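Local coordinates for protein TssK (Serratia sp. FS14, PDB 5Y0E) that probably serves as a baseplate component of the bacterial type VI secretion system, a contractile machine that delivers effectors into other cells, at residues G44-D49 with A64-M69; L87-N92 with L153-E158; N97-L102 with W163-V168. All coordinates share one frame; numbering follows the deposited sequence.

Contact 1 (G44-D49 with A64-M69)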
loop_
_atom_site.group_PDB
_atom_site.type_symbol
_atom_site.label_atom_id
_atom_site.label_comp_id
_atom_site.label_asym_id
_atom_site.label_seq_id
_atom_site.Cartn_x
_atom_site.Cartn_y
_atom_site.Cartn_z
ATOM N N GLY A 44 3.410 13.494 15.385
ATOM C CA GLY A 44 3.153 14.400 14.293
ATOM C C GLY A 44 1.792 15.011 14.448
ATOM O O GLY A 44 1.137 14.840 15.465
ATOM N N PHE A 45 1.348 15.709 13.418
ATOM C CA PHE A 45 0.039 16.341 13.396
ATOM C C PHE A 45 -0.962 15.481 12.658
ATOM O O PHE A 45 -0.659 14.913 11.612
ATOM C CB PHE A 45 0.079 17.716 12.723
ATOM C CG PHE A 45 0.781 18.733 13.518
ATOM C CD1 PHE A 45 0.127 19.404 14.523
ATOM C CD2 PHE A 45 2.104 19.003 13.294
ATOM C CE1 PHE A 45 0.776 20.319 15.282
ATOM C CE2 PHE A 45 2.760 19.924 14.053
ATOM C CZ PHE A 45 2.092 20.580 15.052
ATOM N N LEU A 46 -2.158 15.401 13.219
ATOM C CA LEU A 46 -3.337 14.998 12.484
ATOM C C LEU A 46 -3.984 16.170 11.796
ATOM O O LEU A 46 -4.512 16.030 10.702
ATOM C CB LEU A 46 -4.363 14.380 13.420
ATOM C CG LEU A 46 -4.028 13.002 13.903
ATOM C CD1 LEU A 46 -4.816 12.784 15.135
ATOM C CD2 LEU A 46 -4.412 12.031 12.822
ATOM N N THR A 47 -3.998 17.307 12.464
ATOM C CA THR A 47 -4.618 18.512 11.967
ATOM C C THR A 47 -3.752 19.688 12.377
ATOM O O THR A 47 -3.070 19.649 13.401
ATOM C CB THR A 47 -6.043 18.686 12.501
ATOM O OG1 THR A 47 -6.045 18.617 13.928
ATOM C CG2 THR A 47 -6.932 17.621 11.964
ATOM N N LEU A 48 -3.773 20.725 11.554
ATOM C CA LEU A 48 -2.932 21.895 11.776
ATOM C C LEU A 48 -3.576 23.041 11.030
ATOM O O LEU A 48 -3.714 22.973 9.811
ATOM C CB LEU A 48 -1.511 21.655 11.282
ATOM C CG LEU A 48 -0.476 22.708 11.588
ATOM C CD1 LEU A 48 -0.670 23.189 12.982
ATOM C CD2 LEU A 48 0.869 22.116 11.477
ATOM N N ASP A 49 -3.998 24.073 11.750
ATOM C CA ASP A 49 -4.613 25.234 11.130
ATOM C C ASP A 49 -3.877 26.485 11.572
ATOM O O ASP A 49 -4.062 26.962 12.694
ATOM C CB ASP A 49 -6.090 25.342 11.467
ATOM C CG ASP A 49 -6.770 26.451 10.683
ATOM O OD1 ASP A 49 -6.193 26.937 9.689
ATOM O OD2 ASP A 49 -7.890 26.844 11.056
ATOM N N ALA A 64 -5.894 25.954 15.411
ATOM C CA ALA A 64 -6.253 24.647 15.931
ATOM C C ALA A 64 -5.173 23.662 15.520
ATOM O O ALA A 64 -4.473 23.878 14.534
ATOM C CB ALA A 64 -7.611 24.196 15.401
ATOM N N ALA A 65 -5.050 22.578 16.276
ATOM C CA ALA A 65 -4.109 21.523 15.932
ATOM C C ALA A 65 -4.392 20.298 16.785
ATOM O O ALA A 65 -4.938 20.403 17.880
ATOM C CB ALA A 65 -2.668 21.979 16.137
ATOM N N SER A 66 -3.997 19.134 16.280
ATOM C CA SER A 66 -4.077 17.912 17.065
ATOM C C SER A 66 -3.005 16.948 16.592
ATOM O O SER A 66 -2.580 16.990 15.438
ATOM C CB SER A 66 -5.456 17.274 16.969
ATOM O OG SER A 66 -5.800 17.025 15.629
ATOM N N GLY A 67 -2.575 16.083 17.486
ATOM C CA GLY A 67 -1.525 15.168 17.110
ATOM C C GLY A 67 -0.880 14.566 18.339
ATOM O O GLY A 67 -1.496 14.476 19.388
ATOM N N ILE A 68 0.374 14.175 18.178
ATOM C CA ILE A 68 1.148 13.525 19.218
ATOM C C ILE A 68 2.570 14.066 19.201
ATOM O O ILE A 68 3.202 14.143 18.145
ATOM C CB ILE A 68 1.142 12.000 19.029
ATOM C CG1 ILE A 68 -0.195 11.440 19.478
ATOM C CG2 ILE A 68 2.222 11.364 19.843
ATOM C CD1 ILE A 68 -0.630 10.283 18.699
ATOM N N MET A 69 3.073 14.421 20.359
ATOM C CA MET A 69 4.410 14.940 20.488
ATOM C C MET A 69 5.413 13.806 20.471
ATOM O O MET A 69 5.063 12.649 20.675
ATOM C CB MET A 69 4.533 15.738 21.777
ATOM C CG MET A 69 3.607 16.942 21.823
ATOM S SD MET A 69 3.924 18.208 20.565
ATOM C CE MET A 69 5.530 18.724 21.058
#
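Gly-44 to Asp-49 pairs antiparallel with Ala-64 to Ile-68, and the strand directions of 47-49 and 64-68 differ by 155°. A classic beta bulge interrupts the ladder, because Leu-46 and Thr-47 both face Ser-66. Ser-66 O is gripped twice there. Leu-46 N donates to Ser-66 O at 2.8 Å, tilted from the carbonyl plane. Thr-47 N adds a weak bond to the same Ser-66 O at 3.3 Å. Ser-66 N donates back to Thr-47 O from above its carbonyl plane. On either side of the bulge the pairing is regular: Gly-44 and Ile-68 exchange two bonds, and Asp-49 N donates to Ala-64 O. Strand 62-68 is the middle strand of a small antiparallel sheet, with strand 74-78 on its other edge.

Phe-45, Leu-48 and Ala-65 share one face. Leu-48 holds its CG opposite the backbone N (chi1 -173°), and its two branches part, one over the Phe-45 ring and one to Ala-65. Leu-48 CD2 sits 3.7 Å above the Phe-45 ring plane, over the centre. The other branch, Leu-48 CD1, meets Ala-65 CB at 3.9 Å. Phe-45 CE1 also lies 3.9 Å from Ala-65 CB, with the ring set obliquely to the methyl.

Thr-47 and Ser-66 lie on the opposite face, and their hydroxyls turn toward each other. The modelled separation is too short to be reliable. Leu-46 packs nearby, with CB 3.7 Å from Ser-66 OG, and also touches Ala-37 of a second subunit. At the Gly-67 position, CA comes within 3.1 Å of Gly-44 O in a CA-H...O contact.

Contact 2 (L87-N92 with L153-E158)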
loop_
_atom_site.group_PDB
_atom_site.type_symbol
_atom_site.label_atom_id
_atom_site.label_comp_id
_atom_site.label_asym_id
_atom_site.label_seq_id
_atom_site.Cartn_x
_atom_site.Cartn_y
_atom_site.Cartn_z
ATOM N N LEU A 87 3.626 33.534 18.508
ATOM C CA LEU A 87 5.015 33.839 18.491
ATOM C C LEU A 87 5.357 34.975 17.593
ATOM O O LEU A 87 5.165 34.912 16.403
ATOM C CB LEU A 87 5.781 32.618 18.065
ATOM C CG LEU A 87 7.275 32.732 17.991
ATOM C CD1 LEU A 87 7.847 32.751 19.374
ATOM C CD2 LEU A 87 7.796 31.534 17.248
ATOM N N ALA A 88 5.843 36.041 18.196
ATOM C CA ALA A 88 6.308 37.191 17.445
ATOM C C ALA A 88 7.672 36.894 16.860
ATOM O O ALA A 88 8.542 36.332 17.527
ATOM C CB ALA A 88 6.386 38.420 18.343
ATOM N N ILE A 89 7.815 37.229 15.600
ATOM C CA ILE A 89 9.047 37.009 14.900
ATOM C C ILE A 89 9.764 38.328 14.848
ATOM O O ILE A 89 9.210 39.331 14.473
ATOM C CB ILE A 89 8.790 36.475 13.495
ATOM C CG1 ILE A 89 8.194 35.088 13.570
ATOM C CG2 ILE A 89 10.082 36.359 12.740
ATOM C CD1 ILE A 89 9.091 34.106 14.271
ATOM N N ALA A 90 11.004 38.321 15.282
ATOM C CA ALA A 90 11.781 39.530 15.317
ATOM C C ALA A 90 12.098 40.006 13.932
ATOM O O ALA A 90 11.962 39.283 12.979
ATOM C CB ALA A 90 13.051 39.308 16.094
ATOM N N ASP A 91 12.604 41.220 13.829
ATOM C CA ASP A 91 12.915 41.809 12.539
ATOM C C ASP A 91 13.966 41.069 11.706
ATOM O O ASP A 91 13.930 41.113 10.480
ATOM C CB ASP A 91 13.307 43.267 12.722
ATOM C CG ASP A 91 12.143 44.139 13.144
ATOM O OD1 ASP A 91 11.067 44.034 12.548
ATOM O OD2 ASP A 91 12.306 44.952 14.071
ATOM N N ASN A 92 14.894 40.392 12.369
ATOM C CA ASN A 92 16.042 39.823 11.716
ATOM C C ASN A 92 15.921 38.349 11.393
ATOM O O ASN A 92 16.645 37.851 10.550
ATOM C CB ASN A 92 17.290 40.054 12.581
ATOM C CG ASN A 92 17.738 41.512 12.609
ATOM O OD1 ASN A 92 17.424 42.281 11.702
ATOM N ND2 ASN A 92 18.497 41.884 13.632
ATOM N N LEU A 153 4.775 27.800 20.978
ATOM C CA LEU A 153 5.390 28.033 19.689
ATOM C C LEU A 153 6.718 28.703 19.913
ATOM O O LEU A 153 6.789 29.607 20.694
ATOM C CB LEU A 153 4.511 28.923 18.859
ATOM C CG LEU A 153 3.213 28.236 18.569
ATOM C CD1 LEU A 153 2.128 29.245 18.367
ATOM C CD2 LEU A 153 3.348 27.332 17.381
ATOM N N MET A 154 7.764 28.232 19.266
ATOM C CA MET A 154 9.091 28.790 19.419
ATOM C C MET A 154 10.009 28.556 18.224
ATOM O O MET A 154 9.626 27.935 17.274
ATOM C CB MET A 154 9.742 28.275 20.688
ATOM C CG MET A 154 9.638 26.801 20.930
ATOM S SD MET A 154 10.790 26.243 22.167
ATOM C CE MET A 154 9.780 26.436 23.585
ATOM N N LEU A 155 11.218 29.085 18.269
ATOM C CA LEU A 155 12.169 28.904 17.188
ATOM C C LEU A 155 12.927 27.603 17.372
ATOM O O LEU A 155 13.256 27.218 18.492
ATOM C CB LEU A 155 13.159 30.066 17.133
ATOM C CG LEU A 155 12.572 31.470 17.068
ATOM C CD1 LEU A 155 13.673 32.476 16.904
ATOM C CD2 LEU A 155 11.579 31.567 15.937
ATOM N N GLU A 156 13.225 26.937 16.261
ATOM C CA GLU A 156 14.001 25.713 16.353
ATOM C C GLU A 156 15.323 25.957 17.057
ATOM O O GLU A 156 15.816 25.082 17.773
ATOM C CB GLU A 156 14.228 25.131 14.962
ATOM C CG GLU A 156 14.985 23.815 14.938
ATOM C CD GLU A 156 15.276 23.351 13.529
ATOM O OE1 GLU A 156 16.034 24.031 12.815
ATOM O OE2 GLU A 156 14.742 22.307 13.122
ATOM N N SER A 157 15.899 27.144 16.895
ATOM C CA SER A 157 17.168 27.441 17.543
ATOM C C SER A 157 17.043 27.555 19.058
ATOM O O SER A 157 18.047 27.409 19.759
ATOM C CB SER A 157 17.744 28.726 16.981
ATOM O OG SER A 157 16.885 29.801 17.250
ATOM N N GLU A 158 15.854 27.815 19.585
ATOM C CA GLU A 158 15.693 27.955 21.025
ATOM C C GLU A 158 15.484 26.626 21.742
ATOM O O GLU A 158 15.291 26.621 22.953
ATOM C CB GLU A 158 14.534 28.909 21.338
ATOM C CG GLU A 158 14.755 30.312 20.830
ATOM C CD GLU A 158 13.510 31.190 20.852
ATOM O OE1 GLU A 158 12.371 30.669 20.862
ATOM O OE2 GLU A 158 13.680 32.429 20.840
#
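Leu-87 turns toward Leu-153 with CG opposite its own backbone N (chi1 -180°), which brings its two methyls against the backbone at Leu-153 and Met-154. Leu-155 swings its CG to the side of its backbone N (chi1 -53°), and its CD2 branch reaches back to Leu-87 and Ile-89. Leu-87 contributes most. Leu-87 CB rests 4.0 Å from Leu-153 CB. Leu-87 CD1 lies 3.6 Å from Leu-153 O. The other methyl, Leu-87 CD2, is 3.7 Å from Met-154 CA. The same CD2 of Leu-87 also meets Leu-155 CD2 at 4.0 Å.

Ile-89, just past strand 87-88, adds its side chain. Ile-89 CD1 touches Leu-155 CD2 at 3.9 Å, and the two side chains cross obliquely.

No hydrogen bond spans the two segments, so this is apolar packing between two sheets. Strand 87-88 pairs with strand 59-60 in a two-stranded antiparallel sheet, and Leu-87 leans from it onto the end of strand 142-155 of the larger mixed sheet. Val-98, on the neighbouring strand 96-103, also touches Leu-87.

Strand 142-155 is followed by a short 3-10 segment, 156-158. Leu-155 N donates to Glu-158 OE1 at 3.2 Å in a nearly straight bond (172°), meeting the carboxylate from above its plane. Glu-158 N returns a bond to Leu-155 O at 2.9 Å. These two bonds tie the turn back to the residue whose side chain packs on Leu-87 and Ile-89. Further along segment 87-92, Lys-174 NZ makes a salt bridge to Asp-91 OD1 and a hydrogen bond to Ile-89 O.

Contact 3 (N97-L102 with W163-V168); sequences NVVLAL and WTALGV
Val-98 to Leu-102 and Trp-163 to Val-168 form an antiparallel ladder inside a mixed beta sheet. Five backbone hydrogen bonds join them. The shortest runs from Leu-100 N to Leu-166 O at 2.7 Å. The strands are also strongly twisted, with 143° between their directions.

The tight part lies around Ala-101 and Ala-165, a non-hydrogen-bonded pair with CA atoms 4.0 Å apart. Ala-101 CB and Ala-165 CB are 3.7 Å apart. Ala-101 CB is also 3.7 Å from Trp-163 CE3. Val-99 CB joins them, 3.8 Å from Ala-165 CB. On the other face Leu-100 and Leu-166 are buried against Phe-45 and Phe-75.

The looser place is Gly-167, which is partly exposed, buries little area here and has no side chain to add to the Val-99 face. Next to it, Val-168 packs closely again, with CG2 3.6 Å from Leu-100 N. At the other end, Trp-163 is partly exposed but still packs closely, and turns an edge of its indole to the 101-102 peptide. Its CG stands opposite the carbonyl carbon (chi1 -57°), and Leu-102 N and Ala-101 C lie in plane at the ring edge. Trp-163 CE3 comes within 3.4 Å of Leu-102 C.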
loop_
_atom_site.group_PDB
_atom_site.type_symbol
_atom_site.label_atom_id
_atom_site.label_comp_id
_atom_site.label_asym_id
_atom_site.label_seq_id
_atom_site.Cartn_x
_atom_site.Cartn_y
_atom_site.Cartn_z
ATOM N N ASN A 97 13.205 28.057 11.444
ATOM C CA ASN A 97 12.133 27.097 11.653
ATOM C C ASN A 97 11.383 27.389 12.942
ATOM O O ASN A 97 11.995 27.637 13.980
ATOM C CB ASN A 97 12.684 25.680 11.682
ATOM C CG ASN A 97 12.891 25.130 10.313
ATOM O OD1 ASN A 97 12.191 25.506 9.389
ATOM N ND2 ASN A 97 13.841 24.231 10.170
ATOM N N VAL A 98 10.059 27.347 12.864
ATOM C CA VAL A 98 9.168 27.506 14.001
ATOM C C VAL A 98 8.576 26.151 14.361
ATOM O O VAL A 98 8.121 25.410 13.488
ATOM C CB VAL A 98 8.054 28.514 13.677
ATOM C CG1 VAL A 98 7.255 28.828 14.911
ATOM C CG2 VAL A 98 8.645 29.759 13.105
ATOM N N VAL A 99 8.540 25.848 15.651
ATOM C CA VAL A 99 8.087 24.556 16.143
ATOM C C VAL A 99 6.956 24.715 17.151
ATOM O O VAL A 99 6.731 25.782 17.716
ATOM C CB VAL A 99 9.227 23.767 16.795
ATOM C CG1 VAL A 99 10.344 23.572 15.821
ATOM C CG2 VAL A 99 9.700 24.494 18.032
ATOM N N LEU A 100 6.242 23.617 17.368
ATOM C CA LEU A 100 5.336 23.460 18.499
ATOM C C LEU A 100 6.039 22.582 19.514
ATOM O O LEU A 100 6.484 21.492 19.175
ATOM C CB LEU A 100 4.022 22.828 18.059
ATOM C CG LEU A 100 2.956 22.627 19.130
ATOM C CD1 LEU A 100 2.719 23.923 19.849
ATOM C CD2 LEU A 100 1.674 22.117 18.521
ATOM N N ALA A 101 6.220 23.079 20.718
ATOM C CA ALA A 101 6.973 22.341 21.692
ATOM C C ALA A 101 6.328 22.129 23.034
ATOM O O ALA A 101 5.405 22.784 23.395
ATOM C CB ALA A 101 8.315 22.994 21.875
ATOM N N LEU A 102 6.867 21.184 23.772
ATOM C CA LEU A 102 6.369 20.843 25.074
ATOM C C LEU A 102 7.526 20.364 25.863
ATOM O O LEU A 102 8.370 19.691 25.348
ATOM C CB LEU A 102 5.355 19.726 24.970
ATOM C CG LEU A 102 4.770 19.300 26.297
ATOM C CD1 LEU A 102 3.761 20.329 26.737
ATOM C CD2 LEU A 102 4.153 17.922 26.213
ATOM N N TRP A 163 12.907 19.726 25.872
ATOM C CA TRP A 163 11.687 19.868 25.106
ATOM C C TRP A 163 11.661 18.802 24.032
ATOM O O TRP A 163 12.708 18.350 23.573
ATOM C CB TRP A 163 11.576 21.238 24.440
ATOM C CG TRP A 163 11.648 22.397 25.355
ATOM C CD1 TRP A 163 12.757 22.885 25.984
ATOM C CD2 TRP A 163 10.564 23.244 25.739
ATOM N NE1 TRP A 163 12.422 23.973 26.745
ATOM C CE2 TRP A 163 11.082 24.215 26.609
ATOM C CE3 TRP A 163 9.211 23.272 25.435
ATOM C CZ2 TRP A 163 10.293 25.193 27.171
ATOM C CZ3 TRP A 163 8.436 24.238 25.994
ATOM C CH2 TRP A 163 8.973 25.187 26.850
ATOM N N THR A 164 10.459 18.385 23.661
ATOM C CA THR A 164 10.243 17.785 22.360
ATOM C C THR A 164 9.396 18.746 21.559
ATOM O O THR A 164 8.741 19.626 22.107
ATOM C CB THR A 164 9.559 16.415 22.422
ATOM O OG1 THR A 164 8.232 16.554 22.930
ATOM C CG2 THR A 164 10.340 15.450 23.262
ATOM N N ALA A 165 9.426 18.583 20.248
ATOM C CA ALA A 165 8.760 19.562 19.413
ATOM C C ALA A 165 8.398 18.953 18.076
ATOM O O ALA A 165 9.049 18.023 17.602
ATOM C CB ALA A 165 9.641 20.791 19.198
ATOM N N LEU A 166 7.374 19.519 17.462
ATOM C CA LEU A 166 6.985 19.192 16.107
ATOM C C LEU A 166 7.138 20.437 15.250
ATOM O O LEU A 166 6.752 21.527 15.664
ATOM C CB LEU A 166 5.534 18.696 16.045
ATOM C CG LEU A 166 5.066 17.530 16.906
ATOM C CD1 LEU A 166 3.577 17.389 16.807
ATOM C CD2 LEU A 166 5.726 16.269 16.480
ATOM N N GLY A 167 7.675 20.280 14.047
ATOM C CA GLY A 167 7.871 21.428 13.187
ATOM C C GLY A 167 6.565 21.909 12.591
ATOM O O GLY A 167 5.736 21.121 12.156
ATOM N N VAL A 168 6.390 23.226 12.546
ATOM C CA VAL A 168 5.157 23.833 12.073
ATOM C C VAL A 168 5.340 24.523 10.727
ATOM O O VAL A 168 4.484 24.404 9.848
ATOM C CB VAL A 168 4.601 24.822 13.122
ATOM C CG1 VAL A 168 3.385 25.554 12.584
ATOM C CG2 VAL A 168 4.289 24.107 14.421
#

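Contact 3 is the buried centre that the other two adjoin. It shares a sheet with the 142-155 side of contact 2: strand 96-103 lies between 142-155 and 163-174, and Met-154 O is probably hydrogen-bonded to Val-99 N. Contact 1 belongs to a different sheet and meets contact 3 through side chains, with Phe-45 CE2 3.6 Å from Leu-166 CB. Contacts 1 and 2 do not touch. Contacts 1 and 3 are both antiparallel ladders, but contact 1 is bulged and has exposed polar residues on one face, whereas contact 3 is unbroken and largely apolar. Contact 2 is buried too, yet relies on apolar packing, with no hydrogen bond across it. Of the three, only contact 1 touches another subunit of the assembly.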